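Local atomic coordinates of NikO protein (PDB entry 4FQD), a protein that transfers enolpyruvyl groups as an enzyme essential in nikkomycin biosynthesis and belongs to the MurA branch of the EPSP synthase family. Residues A195-L200 with P219-M224; T211-Y216 with P240-I245. The protein carries 4 engineered substitutions. All blocks are in the same frame, centred on the assembly; numbering follows the deposited sequence.

Contact 1. Residues A195-L200 with P219-M224; sequences AVKTAL and PDVTDM. With SO4 (sulfate ion), chain C.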
loop_
_atom_site.group_PDB
_atom_site.type_symbol
_atom_site.label_atom_id
_atom_site.label_comp_id
_atom_site.label_asym_id
_atom_site.label_seq_id
_atom_site.Cartn_x
_atom_site.Cartn_y
_atom_site.Cartn_z
ATOM N N ALA A 195 17.051 -16.133 -1.266
ATOM C CA ALA A 195 17.917 -16.229 -2.436
ATOM C C ALA A 195 19.195 -15.418 -2.250
ATOM O O ALA A 195 20.268 -15.825 -2.694
ATOM C CB ALA A 195 17.177 -15.774 -3.683
ATOM N N VAL A 196 19.071 -14.268 -1.592
ATOM C CA VAL A 196 20.216 -13.400 -1.344
ATOM C C VAL A 196 21.186 -14.049 -0.364
ATOM O O VAL A 196 22.399 -14.032 -0.575
ATOM C CB VAL A 196 19.774 -12.028 -0.796
ATOM C CG1 VAL A 196 20.986 -11.178 -0.442
ATOM C CG2 VAL A 196 18.893 -11.314 -1.810
ATOM N N LYS A 197 20.642 -14.621 0.705
ATOM C CA LYS A 197 21.448 -15.308 1.707
ATOM C C LYS A 197 22.226 -16.459 1.085
ATOM O O LYS A 197 23.422 -16.618 1.328
ATOM C CB LYS A 197 20.561 -15.832 2.837
ATOM C CG LYS A 197 19.808 -14.747 3.585
ATOM C CD LYS A 197 18.821 -15.345 4.573
ATOM C CE LYS A 197 18.001 -14.261 5.252
ATOM N NZ LYS A 197 17.083 -14.822 6.281
ATOM N N THR A 198 21.537 -17.256 0.273
ATOM C CA THR A 198 22.150 -18.402 -0.385
ATOM C C THR A 198 23.243 -17.969 -1.357
ATOM O O THR A 198 24.348 -18.511 -1.341
ATOM C CB THR A 198 21.103 -19.237 -1.143
ATOM O OG1 THR A 198 20.105 -19.702 -0.225
ATOM C CG2 THR A 198 21.759 -20.430 -1.818
ATOM N N ALA A 199 22.928 -16.986 -2.197
ATOM C CA ALA A 199 23.872 -16.490 -3.194
ATOM C C ALA A 199 25.137 -15.929 -2.553
ATOM O O ALA A 199 26.240 -16.129 -3.064
ATOM C CB ALA A 199 23.214 -15.441 -4.070
ATOM N N LEU A 200 24.971 -15.223 -1.440
ATOM C CA LEU A 200 26.109 -14.676 -0.710
ATOM C C LEU A 200 26.997 -15.786 -0.165
ATOM O O LEU A 200 28.221 -15.731 -0.293
ATOM C CB LEU A 200 25.636 -13.776 0.430
ATOM C CG LEU A 200 25.482 -12.295 0.094
ATOM C CD1 LEU A 200 24.857 -11.557 1.260
ATOM C CD2 LEU A 200 26.834 -11.696 -0.253
ATOM N N PRO A 219 19.110 -6.318 8.316
ATOM C CA PRO A 219 20.229 -6.878 9.089
ATOM C C PRO A 219 20.324 -8.393 8.959
ATOM O O PRO A 219 21.387 -8.970 9.191
ATOM C CB PRO A 219 19.875 -6.503 10.527
ATOM C CG PRO A 219 19.107 -5.250 10.394
ATOM C CD PRO A 219 18.304 -5.387 9.128
ATOM N N ASP A 220 19.202 -9.010 8.604
ATOM C CA ASP A 220 19.125 -10.423 8.266
ATOM C C ASP A 220 20.277 -10.817 7.347
ATOM O O ASP A 220 20.971 -11.807 7.584
ATOM C CB ASP A 220 17.795 -10.678 7.555
ATOM C CG ASP A 220 17.240 -12.052 7.831
ATOM O OD1 ASP A 220 18.025 -12.949 8.194
ATOM O OD2 ASP A 220 16.015 -12.235 7.680
ATOM N N VAL A 221 20.477 -10.018 6.302
ATOM C CA VAL A 221 21.536 -10.244 5.329
ATOM C C VAL A 221 22.770 -9.405 5.658
ATOM O O VAL A 221 23.904 -9.874 5.540
ATOM C CB VAL A 221 21.046 -9.909 3.903
ATOM C CG1 VAL A 221 22.210 -9.812 2.933
ATOM C CG2 VAL A 221 20.039 -10.946 3.433
ATOM N N THR A 222 22.533 -8.166 6.082
ATOM C CA THR A 222 23.603 -7.219 6.391
ATOM C C THR A 222 24.614 -7.763 7.399
ATOM O O THR A 222 25.823 -7.644 7.202
ATOM C CB THR A 222 23.029 -5.875 6.900
ATOM O OG1 THR A 222 22.584 -5.094 5.784
ATOM C CG2 THR A 222 24.081 -5.084 7.669
ATOM N N ASP A 223 24.114 -8.371 8.470
ATOM C CA ASP A 223 24.987 -8.902 9.512
ATOM C C ASP A 223 25.792 -10.113 9.043
ATOM O O ASP A 223 26.914 -10.326 9.501
ATOM C CB ASP A 223 24.189 -9.245 10.773
ATOM C CG ASP A 223 23.685 -8.009 11.493
ATOM O OD1 ASP A 223 24.226 -6.911 11.241
ATOM O OD2 ASP A 223 22.751 -8.136 12.314
ATOM N N MET A 224 25.226 -10.901 8.134
ATOM C CA MET A 224 25.939 -12.053 7.596
ATOM C C MET A 224 27.124 -11.597 6.749
ATOM O O MET A 224 28.166 -12.254 6.716
ATOM C CB MET A 224 25.013 -12.951 6.773
ATOM C CG MET A 224 25.668 -14.258 6.340
ATOM S SD MET A 224 24.602 -15.344 5.370
ATOM C CE MET A 224 24.425 -14.395 3.865
HETATM S S SO4 C . 13.763 -16.228 5.006
HETATM O O1 SO4 C . 15.023 -15.835 4.383
HETATM O O2 SO4 C . 14.027 -17.188 6.074
HETATM O O3 SO4 C . 13.112 -15.046 5.561
HETATM O O4 SO4 C . 12.893 -16.838 4.004
#
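Lys-197 and Val-221, their CA atoms 6.2 Å apart, mark the nearest backbone approach of two helix segments that run almost parallel, 11° apart with axes 10.2 Å from each other. Between them lies a buried seam that is polar at one end and apolar along the rest. With CG set beside its own backbone N (chi1 -61°) and the chain extended from there, Lys-197 carries NZ to Asp-220, forming a salt bridge of 2.8 Å to OD1 whose hydrogen bond is weak. The same NZ donates to O1 of a sulfate ion at 3.0 Å, and Ser-193 holds that sulfate too. The ion probably came from the crystallisation liquor, yet its place is consistent with an anion-binding spot in an enzyme whose family uses phosphate-bearing substrates. A methionine in place of Lys-197 would probably leave the Asp-220 carboxylate without this mate and the sulfate without one of its donors. Beside this, Val-221 CG1 meets Val-196 CG1 at 3.8 Å and Leu-200 CD1 at 3.6 Å. Further along, Met-224 bends at its last torsion (chi3 68°), which brings CE against Leu-200 CB at 3.7 Å. Helix 34-44 covers Lys-197, Asp-220 and Met-224, helix 142-149 backs the far side of segment 195-200, and Trp-243 and Ile-245 of strand 242-248 close over Leu-200, with Trp-243 also meeting Val-221.

Contact 2. Residues T211-Y216 with P240-I245; sequences TLQHPY and PETWVI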
loop_
_atom_site.group_PDB
_atom_site.type_symbol
_atom_site.label_atom_id
_atom_site.label_comp_id
_atom_site.label_asym_id
_atom_site.label_seq_id
_atom_site.Cartn_x
_atom_site.Cartn_y
_atom_site.Cartn_z
ATOM N N THR A 211 28.887 -11.384 -8.554
ATOM C CA THR A 211 28.271 -10.067 -8.443
ATOM C C THR A 211 26.760 -10.171 -8.271
ATOM O O THR A 211 26.064 -10.711 -9.131
ATOM C CB THR A 211 28.584 -9.197 -9.672
ATOM O OG1 THR A 211 30.004 -9.132 -9.863
ATOM C CG2 THR A 211 28.036 -7.790 -9.483
ATOM N N LEU A 212 26.258 -9.649 -7.157
ATOM C CA LEU A 212 24.832 -9.704 -6.861
ATOM C C LEU A 212 24.179 -8.340 -7.050
ATOM O O LEU A 212 24.735 -7.313 -6.661
ATOM C CB LEU A 212 24.598 -10.212 -5.438
ATOM C CG LEU A 212 25.317 -11.510 -5.071
ATOM C CD1 LEU A 212 24.898 -11.991 -3.690
ATOM C CD2 LEU A 212 25.070 -12.583 -6.121
ATOM N N GLN A 213 22.992 -8.337 -7.645
ATOM C CA GLN A 213 22.303 -7.092 -7.962
ATOM C C GLN A 213 20.987 -6.956 -7.205
ATOM O O GLN A 213 20.226 -7.914 -7.102
ATOM C CB GLN A 213 22.042 -7.009 -9.462
ATOM C CG GLN A 213 22.160 -5.616 -10.004
ATOM C CD GLN A 213 23.584 -5.103 -9.946
ATOM O OE1 GLN A 213 23.818 -3.927 -9.675
ATOM N NE2 GLN A 213 24.544 -5.983 -10.218
ATOM N N HIS A 214 20.727 -5.753 -6.697
ATOM C CA HIS A 214 19.522 -5.461 -5.917
ATOM C C HIS A 214 19.313 -6.439 -4.761
ATOM O O HIS A 214 18.336 -7.188 -4.749
ATOM C CB HIS A 214 18.282 -5.455 -6.816
ATOM C CG HIS A 214 18.398 -4.555 -8.007
ATOM N ND1 HIS A 214 18.599 -5.031 -9.282
ATOM C CD2 HIS A 214 18.341 -3.205 -8.111
ATOM C CE1 HIS A 214 18.660 -4.016 -10.125
ATOM N NE2 HIS A 214 18.509 -2.896 -9.441
ATOM N N PRO A 215 20.226 -6.429 -3.779
ATOM C CA PRO A 215 20.163 -7.412 -2.693
ATOM C C PRO A 215 19.169 -7.038 -1.596
ATOM O O PRO A 215 18.750 -5.884 -1.494
ATOM C CB PRO A 215 21.584 -7.382 -2.133
ATOM C CG PRO A 215 22.019 -5.973 -2.343
ATOM C CD PRO A 215 21.372 -5.515 -3.627
ATOM N N TYR A 216 18.796 -8.027 -0.791
ATOM C CA TYR A 216 17.987 -7.809 0.401
ATOM C C TYR A 216 18.823 -6.982 1.373
ATOM O O TYR A 216 20.034 -7.180 1.468
ATOM C CB TYR A 216 17.615 -9.160 1.011
ATOM C CG TYR A 216 16.559 -9.111 2.090
ATOM C CD1 TYR A 216 15.232 -8.835 1.781
ATOM C CD2 TYR A 216 16.882 -9.374 3.414
ATOM C CE1 TYR A 216 14.261 -8.804 2.767
ATOM C CE2 TYR A 216 15.921 -9.349 4.403
ATOM C CZ TYR A 216 14.614 -9.062 4.075
ATOM O OH TYR A 216 13.658 -9.034 5.064
ATOM N N PRO A 240 25.180 1.216 -4.841
ATOM C CA PRO A 240 24.028 1.146 -3.935
ATOM C C PRO A 240 23.266 -0.163 -4.106
ATOM O O PRO A 240 22.671 -0.658 -3.150
ATOM C CB PRO A 240 23.157 2.320 -4.390
ATOM C CG PRO A 240 24.106 3.267 -5.040
ATOM C CD PRO A 240 25.130 2.402 -5.710
ATOM N N GLU A 241 23.295 -0.714 -5.315
ATOM C CA GLU A 241 22.571 -1.943 -5.613
ATOM C C GLU A 241 23.490 -3.034 -6.151
ATOM O O GLU A 241 23.027 -4.001 -6.755
ATOM C CB GLU A 241 21.452 -1.667 -6.624
ATOM C CG GLU A 241 20.445 -0.612 -6.182
ATOM C CD GLU A 241 19.566 -1.080 -5.037
ATOM O OE1 GLU A 241 19.585 -2.288 -4.722
ATOM O OE2 GLU A 241 18.850 -0.238 -4.451
ATOM N N THR A 242 24.792 -2.879 -5.931
ATOM C CA THR A 242 25.762 -3.834 -6.457
ATOM C C THR A 242 26.705 -4.365 -5.384
ATOM O O THR A 242 27.490 -3.616 -4.805
ATOM C CB THR A 242 26.601 -3.221 -7.594
ATOM O OG1 THR A 242 25.738 -2.798 -8.655
ATOM C CG2 THR A 242 27.597 -4.240 -8.128
ATOM N N TRP A 243 26.621 -5.667 -5.128
ATOM C CA TRP A 243 27.516 -6.326 -4.186
ATOM C C TRP A 243 28.431 -7.297 -4.919
ATOM O O TRP A 243 27.967 -8.145 -5.683
ATOM C CB TRP A 243 26.723 -7.063 -3.105
ATOM C CG TRP A 243 26.021 -6.152 -2.147
ATOM C CD1 TRP A 243 25.981 -4.788 -2.192
ATOM C CD2 TRP A 243 25.264 -6.535 -0.998
ATOM N NE1 TRP A 243 25.244 -4.300 -1.143
ATOM C CE2 TRP A 243 24.787 -5.359 -0.389
ATOM C CE3 TRP A 243 24.934 -7.767 -0.416
ATOM C CZ2 TRP A 243 24.007 -5.365 0.760
ATOM C CZ3 TRP A 243 24.157 -7.776 0.728
ATOM C CH2 TRP A 243 23.702 -6.584 1.304
ATOM N N VAL A 244 29.731 -7.167 -4.683
ATOM C CA VAL A 244 30.719 -8.004 -5.353
ATOM C C VAL A 244 31.468 -8.881 -4.354
ATOM O O VAL A 244 32.094 -8.378 -3.421
ATOM C CB VAL A 244 31.734 -7.151 -6.141
ATOM C CG1 VAL A 244 32.808 -8.034 -6.753
ATOM C CG2 VAL A 244 31.027 -6.338 -7.214
ATOM N N ILE A 245 31.397 -10.192 -4.555
ATOM C CA ILE A 245 32.101 -11.132 -3.694
ATOM C C ILE A 245 33.290 -11.753 -4.415
ATOM O O ILE A 245 33.122 -12.610 -5.283
ATOM C CB ILE A 245 31.182 -12.272 -3.207
ATOM C CG1 ILE A 245 29.909 -11.712 -2.569
ATOM C CG2 ILE A 245 31.928 -13.179 -2.236
ATOM C CD1 ILE A 245 28.697 -11.776 -3.473
#
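Leu-212 and Trp-243 form the hydrogen-bonded pair of an antiparallel ladder joining the two middle strands of a four-stranded mixed sheet, the short segments running at 160° to each other. Leu-212 N gives to Trp-243 O at 2.7 Å, and Trp-243 N returns the bond to Leu-212 O at 2.9 Å. Past the strand end, His-214 N reaches Glu-241 O at 2.9 Å and so carries the pairing into the loop.

The face bearing Leu-212 and Trp-243 is buried and close-packed, with Leu-212 CG lying 3.7 Å from Ile-245 CD1. The opposite face, lined by Thr-211, Gln-213, Thr-242 and Val-244, is the solvent side, its residues partly exposed: Thr-211 CG2 touches Thr-242 CG2 at 3.8 Å, while Thr-211 OG1 stays 4.0 Å from Val-244 CG2. At the loop end, Glu-241 passes across the His-214 side chain, but their polar ends have other partners, Arg-337 for the carboxylate and Asp-176 for ND1.

Trp-243 has CG beside its backbone N (chi1 -70°), which puts the indole under the proline that follows His-214. Pro-215 CG there makes a CH-pi contact, 3.6 Å from the centroid of the Trp-243 six-membered ring and 17° off its normal.

Contact 1 and contact 2 illustrate how helices and a sheet share one core: their centres are 11 Å apart, and their segments alternate along the chain in the order 195-200, 211-216, 219-224, 240-245. Strand 174-176, helix 192-204 and the neighbouring parallel strand 209-213 form a beta-alpha-beta crossover, and helix 219-231 then leads to the hairpin of 235-239 and 242-248. Both helices also touch the loop after strand 209-213, Val-196 CG2 lying 3.4 Å from Tyr-216 N and Val-221 CG2 3.5 Å from Tyr-216 CD2. The helix pair packs on the buried sheet face, as expected for the inverse beta/alpha barrel of this family, with its helices inside and its sheets outside.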